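Local structure of putative nucleoside-diphosphate-sugar epimerase (Staphylococcus aureus subsp. aureus, 3E48) at residues P84-L89 / S125-T130; E61-M66 / V90-Q95. The protein is of unknown function but has a Rossmann-type NAD(P)-binding domain, probably binds a dinucleotide and may act on nucleotide sugars. All coordinates share one frame; numbering follows the deposited sequence.

Contact 1. Residues P84-L89 / S125-T130; sequences PEVENL and SRLLST
Val86 and Leu127 mark the nearest approach of two helical segments, 84-89 and 125-130, their CA atoms 7.7 Å apart. The segments belong to helices 84-96 and 118-131, neighbours on one face of the central sheet of a Rossmann-type NAD(P)-binding domain, and Leu127 is the residue of segment 125-130 that makes the contact. Leu127, its CG anti to the backbone N, reaches toward helix 84-96 and sets its CD2 methyl against both branches of Val86, at 3.6 Å from CG2 and 3.7 Å from CG1. The two side chains meet at an oblique angle. Glu87 comes to the same leucine from another direction. It starts out pointing away from helix 118-131, but a bend at chi2 (-68°) folds the chain back, roughly perpendicular to Leu127, and brings OE2 beside the two methyls, 3.5 Å from CD2 and 3.6 Å from CD1. That oxygen is not left to hydrocarbon alone, since it is hydrogen-bonded to Tyr123 OH one turn earlier on helix 118-131; Phe80 of the second subunit also packs on Glu87. Deeper, toward the sheet, Leu89 and Leu128 both rest on Ile101 and Phe103 of strand 100-106. Helix 118-131 also meets the second subunit, where Arg126 NE bonds to Asp109 O of that chain. Near the helix end, Thr130 OG1 turns back on the carbonyl of Leu127, 2.9 Å from its O, with a C=O...OG1 angle of 119° and a tilt of 23° from the carbonyl plane.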
# COMPACT_ATOMS: atom_id res chain seq x y z
N PRO B 84 -9.00 -7.42 6.04
CA PRO B 84 -10.10 -8.30 5.63
C PRO B 84 -11.28 -7.54 5.02
O PRO B 84 -12.02 -8.06 4.19
CB PRO B 84 -10.46 -9.01 6.93
CG PRO B 84 -9.11 -9.14 7.61
CD PRO B 84 -8.54 -7.76 7.40
N GLU B 85 -11.41 -6.30 5.45
CA GLU B 85 -12.45 -5.38 4.99
C GLU B 85 -12.47 -5.27 3.47
O GLU B 85 -13.51 -5.47 2.81
CB GLU B 85 -12.12 -4.03 5.58
CG GLU B 85 -13.18 -3.03 5.59
CD GLU B 85 -12.76 -1.87 6.45
OE1 GLU B 85 -12.15 -0.92 5.92
OE2 GLU B 85 -13.01 -1.96 7.66
N VAL B 86 -11.31 -4.92 2.91
CA VAL B 86 -11.18 -4.75 1.47
C VAL B 86 -11.22 -6.09 0.75
O VAL B 86 -11.70 -6.17 -0.37
CB VAL B 86 -9.87 -4.00 1.10
CG1 VAL B 86 -8.66 -4.81 1.51
CG2 VAL B 86 -9.84 -3.70 -0.39
N GLU B 87 -10.70 -7.13 1.39
CA GLU B 87 -10.74 -8.45 0.77
C GLU B 87 -12.20 -8.82 0.60
O GLU B 87 -12.60 -9.32 -0.45
CB GLU B 87 -10.05 -9.50 1.65
CG GLU B 87 -8.52 -9.48 1.64
CD GLU B 87 -7.93 -9.90 0.30
OE1 GLU B 87 -8.53 -10.74 -0.39
OE2 GLU B 87 -6.84 -9.40 -0.05
N ASN B 88 -13.01 -8.57 1.62
CA ASN B 88 -14.42 -8.91 1.53
C ASN B 88 -15.14 -8.04 0.51
O ASN B 88 -16.03 -8.52 -0.20
CB ASN B 88 -15.08 -8.81 2.91
CG ASN B 88 -14.63 -9.92 3.84
OD1 ASN B 88 -14.12 -10.95 3.38
ND2 ASN B 88 -14.82 -9.73 5.14
N LEU B 89 -14.76 -6.78 0.43
CA LEU B 89 -15.36 -5.86 -0.53
C LEU B 89 -15.21 -6.43 -1.94
O LEU B 89 -16.19 -6.57 -2.67
CB LEU B 89 -14.68 -4.50 -0.46
CG LEU B 89 -15.00 -3.51 -1.58
CD1 LEU B 89 -16.48 -3.13 -1.57
CD2 LEU B 89 -14.12 -2.27 -1.39
N SER B 125 -5.87 0.15 -2.50
CA SER B 125 -5.75 0.67 -3.85
C SER B 125 -5.26 -0.41 -4.80
O SER B 125 -5.84 -0.65 -5.87
CB SER B 125 -4.78 1.87 -3.87
OG SER B 125 -4.63 2.40 -5.17
N ARG B 126 -4.19 -1.09 -4.41
CA ARG B 126 -3.63 -2.15 -5.24
C ARG B 126 -4.57 -3.34 -5.40
O ARG B 126 -4.70 -3.89 -6.50
CB ARG B 126 -2.28 -2.58 -4.67
CG ARG B 126 -1.29 -1.42 -4.72
CD ARG B 126 -0.06 -1.62 -3.85
NE ARG B 126 0.91 -0.56 -4.13
CZ ARG B 126 0.76 0.72 -3.78
NH1 ARG B 126 -0.32 1.12 -3.12
NH2 ARG B 126 1.68 1.61 -4.13
N LEU B 127 -5.25 -3.74 -4.32
CA LEU B 127 -6.17 -4.87 -4.43
C LEU B 127 -7.26 -4.55 -5.44
O LEU B 127 -7.66 -5.40 -6.23
CB LEU B 127 -6.80 -5.20 -3.07
CG LEU B 127 -7.55 -6.54 -3.01
CD1 LEU B 127 -6.56 -7.70 -3.18
CD2 LEU B 127 -8.29 -6.66 -1.69
N LEU B 128 -7.76 -3.31 -5.42
CA LEU B 128 -8.79 -2.93 -6.38
C LEU B 128 -8.24 -3.06 -7.79
O LEU B 128 -8.91 -3.56 -8.69
CB LEU B 128 -9.27 -1.50 -6.12
CG LEU B 128 -10.17 -1.42 -4.88
CD1 LEU B 128 -10.28 0.02 -4.41
CD2 LEU B 128 -11.55 -1.98 -5.22
N SER B 129 -6.99 -2.63 -7.98
CA SER B 129 -6.35 -2.72 -9.28
C SER B 129 -6.25 -4.18 -9.75
O SER B 129 -6.50 -4.47 -10.92
CB SER B 129 -4.96 -2.08 -9.22
OG SER B 129 -4.32 -2.14 -10.49
N THR B 130 -5.90 -5.09 -8.84
CA THR B 130 -5.76 -6.50 -9.22
C THR B 130 -7.09 -7.23 -9.44
O THR B 130 -7.12 -8.26 -10.11
CB THR B 130 -5.01 -7.33 -8.15
OG1 THR B 130 -5.87 -7.53 -7.01
CG2 THR B 130 -3.74 -6.62 -7.71

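Contact 2. Residues E61-M66 / V90-Q95; sequences EAFKGM and VYAAKQ
Phe63 and Ala93 stand opposite each other, CA atoms 6.6 Å apart, where the end of helix 56-63 meets the second half of helix 84-96. Phe63 carries this contact. Its CG lies anti to the carbonyl carbon (chi1 -73°), and ring atom CD2 leads toward the neighbouring helix, 3.5 Å from Ala92 CB, with CE2 following at 3.9 Å. The methyl meets the ring obliquely, whereas the backbone N of Ala93 sits at the ring edge, close to its plane, 3.6 Å from CD2. The short side chains of Ala92 and Ala93 are consistent with the close approach of the ring to the helix backbone. In the Rossmann-type fold the contact joins the helices that precede and follow strand 68-71 in the chain. Leu89, Ser96 and Val98 also touch the Phe63 side chain. After the ring the chain reverses in a type II beta turn, closed by Met66 N to Phe63 O at 3.0 Å, with Gly65 taking the positive phi. On the exposed side, Lys64 NZ makes a salt bridge to Glu61 OE2 (2.9 Å), arriving on the syn side of that oxygen, 22° out of the carboxylate plane.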
# COMPACT_ATOMS: atom_id res chain seq x y z
N GLU B 61 -24.20 -10.98 0.62
CA GLU B 61 -25.65 -10.82 0.66
C GLU B 61 -26.07 -9.37 0.42
O GLU B 61 -26.98 -9.11 -0.37
CB GLU B 61 -26.20 -11.29 2.01
CG GLU B 61 -26.12 -12.79 2.22
CD GLU B 61 -26.85 -13.57 1.14
OE1 GLU B 61 -28.01 -13.21 0.82
OE2 GLU B 61 -26.27 -14.54 0.61
N ALA B 62 -25.41 -8.44 1.09
CA ALA B 62 -25.74 -7.03 0.96
C ALA B 62 -25.53 -6.48 -0.45
O ALA B 62 -26.22 -5.55 -0.86
CB ALA B 62 -24.90 -6.21 1.95
N PHE B 63 -24.59 -7.06 -1.19
CA PHE B 63 -24.27 -6.60 -2.54
C PHE B 63 -25.15 -7.21 -3.64
O PHE B 63 -25.07 -6.78 -4.79
CB PHE B 63 -22.80 -6.88 -2.86
CG PHE B 63 -21.81 -5.98 -2.15
CD1 PHE B 63 -22.22 -5.06 -1.18
CD2 PHE B 63 -20.45 -6.06 -2.45
CE1 PHE B 63 -21.29 -4.24 -0.53
CE2 PHE B 63 -19.53 -5.24 -1.81
CZ PHE B 63 -19.95 -4.33 -0.84
N LYS B 64 -25.96 -8.20 -3.30
CA LYS B 64 -26.83 -8.81 -4.31
C LYS B 64 -27.74 -7.74 -4.92
O LYS B 64 -28.38 -6.98 -4.20
CB LYS B 64 -27.69 -9.92 -3.69
CG LYS B 64 -26.91 -11.16 -3.33
CD LYS B 64 -27.80 -12.23 -2.70
CE LYS B 64 -27.02 -13.51 -2.47
NZ LYS B 64 -27.86 -14.56 -1.82
N GLY B 65 -27.77 -7.67 -6.24
CA GLY B 65 -28.61 -6.69 -6.90
C GLY B 65 -28.05 -5.27 -6.99
O GLY B 65 -28.69 -4.40 -7.57
N MSE B 66 -26.87 -5.03 -6.43
CA MSE B 66 -26.28 -3.69 -6.49
C MSE B 66 -25.38 -3.53 -7.71
O MSE B 66 -24.77 -4.49 -8.17
CB MSE B 66 -25.48 -3.42 -5.21
CG MSE B 66 -26.28 -3.52 -3.94
SE MSE B 66 -27.63 -2.11 -3.83
CE MSE B 66 -29.08 -3.14 -4.38
N VAL B 90 -13.98 -6.77 -2.31
CA VAL B 90 -13.70 -7.32 -3.64
C VAL B 90 -14.37 -8.67 -3.87
O VAL B 90 -14.94 -8.91 -4.94
CB VAL B 90 -12.18 -7.46 -3.88
CG1 VAL B 90 -11.92 -8.14 -5.22
CG2 VAL B 90 -11.52 -6.09 -3.86
N TYR B 91 -14.29 -9.56 -2.89
CA TYR B 91 -14.89 -10.88 -3.02
C TYR B 91 -16.39 -10.79 -3.25
O TYR B 91 -16.93 -11.46 -4.13
CB TYR B 91 -14.61 -11.72 -1.78
CG TYR B 91 -15.21 -13.11 -1.84
CD1 TYR B 91 -16.55 -13.32 -1.52
CD2 TYR B 91 -14.45 -14.20 -2.23
CE1 TYR B 91 -17.11 -14.59 -1.58
CE2 TYR B 91 -14.99 -15.48 -2.29
CZ TYR B 91 -16.33 -15.67 -1.97
OH TYR B 91 -16.87 -16.93 -2.02
N ALA B 92 -17.05 -9.98 -2.44
CA ALA B 92 -18.50 -9.82 -2.54
C ALA B 92 -18.91 -9.11 -3.83
O ALA B 92 -19.94 -9.44 -4.42
CB ALA B 92 -19.03 -9.06 -1.34
N ALA B 93 -18.11 -8.14 -4.27
CA ALA B 93 -18.43 -7.43 -5.50
C ALA B 93 -18.43 -8.42 -6.66
O ALA B 93 -19.30 -8.38 -7.53
CB ALA B 93 -17.42 -6.30 -5.75
N LYS B 94 -17.45 -9.32 -6.68
CA LYS B 94 -17.37 -10.31 -7.76
C LYS B 94 -18.49 -11.34 -7.68
O LYS B 94 -19.16 -11.63 -8.67
CB LYS B 94 -16.02 -11.03 -7.73
CG LYS B 94 -14.85 -10.17 -8.14
CD LYS B 94 -13.57 -10.99 -8.18
CE LYS B 94 -12.42 -10.19 -8.78
NZ LYS B 94 -11.18 -11.02 -8.84
N GLN B 95 -18.69 -11.88 -6.49
CA GLN B 95 -19.71 -12.89 -6.24
C GLN B 95 -21.11 -12.41 -6.59
O GLN B 95 -21.87 -13.12 -7.26
CB GLN B 95 -19.67 -13.29 -4.76
CG GLN B 95 -20.27 -14.65 -4.43
CD GLN B 95 -19.44 -15.81 -4.97
OE1 GLN B 95 -18.21 -15.80 -4.89
NE2 GLN B 95 -20.12 -16.82 -5.51

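How the contacts relate
Helix 84-96 is common to both contacts: its first half meets helix 118-131 in contact 1, and its second half meets the end of helix 56-63 in contact 2. Their centres lie about 13 Å apart. Contact 2 is buried and joins an aromatic ring to alanines, without touching the other subunit. Contact 1 is only partly buried, sets branched aliphatic groups beside a carboxylate, and borders the second subunit. The two meet directly: Leu127 CD2 of contact 1 packs on Val90 CG2 of contact 2 at 3.9 Å, and Leu89 O lies 3.7 Å from Phe63 CE2.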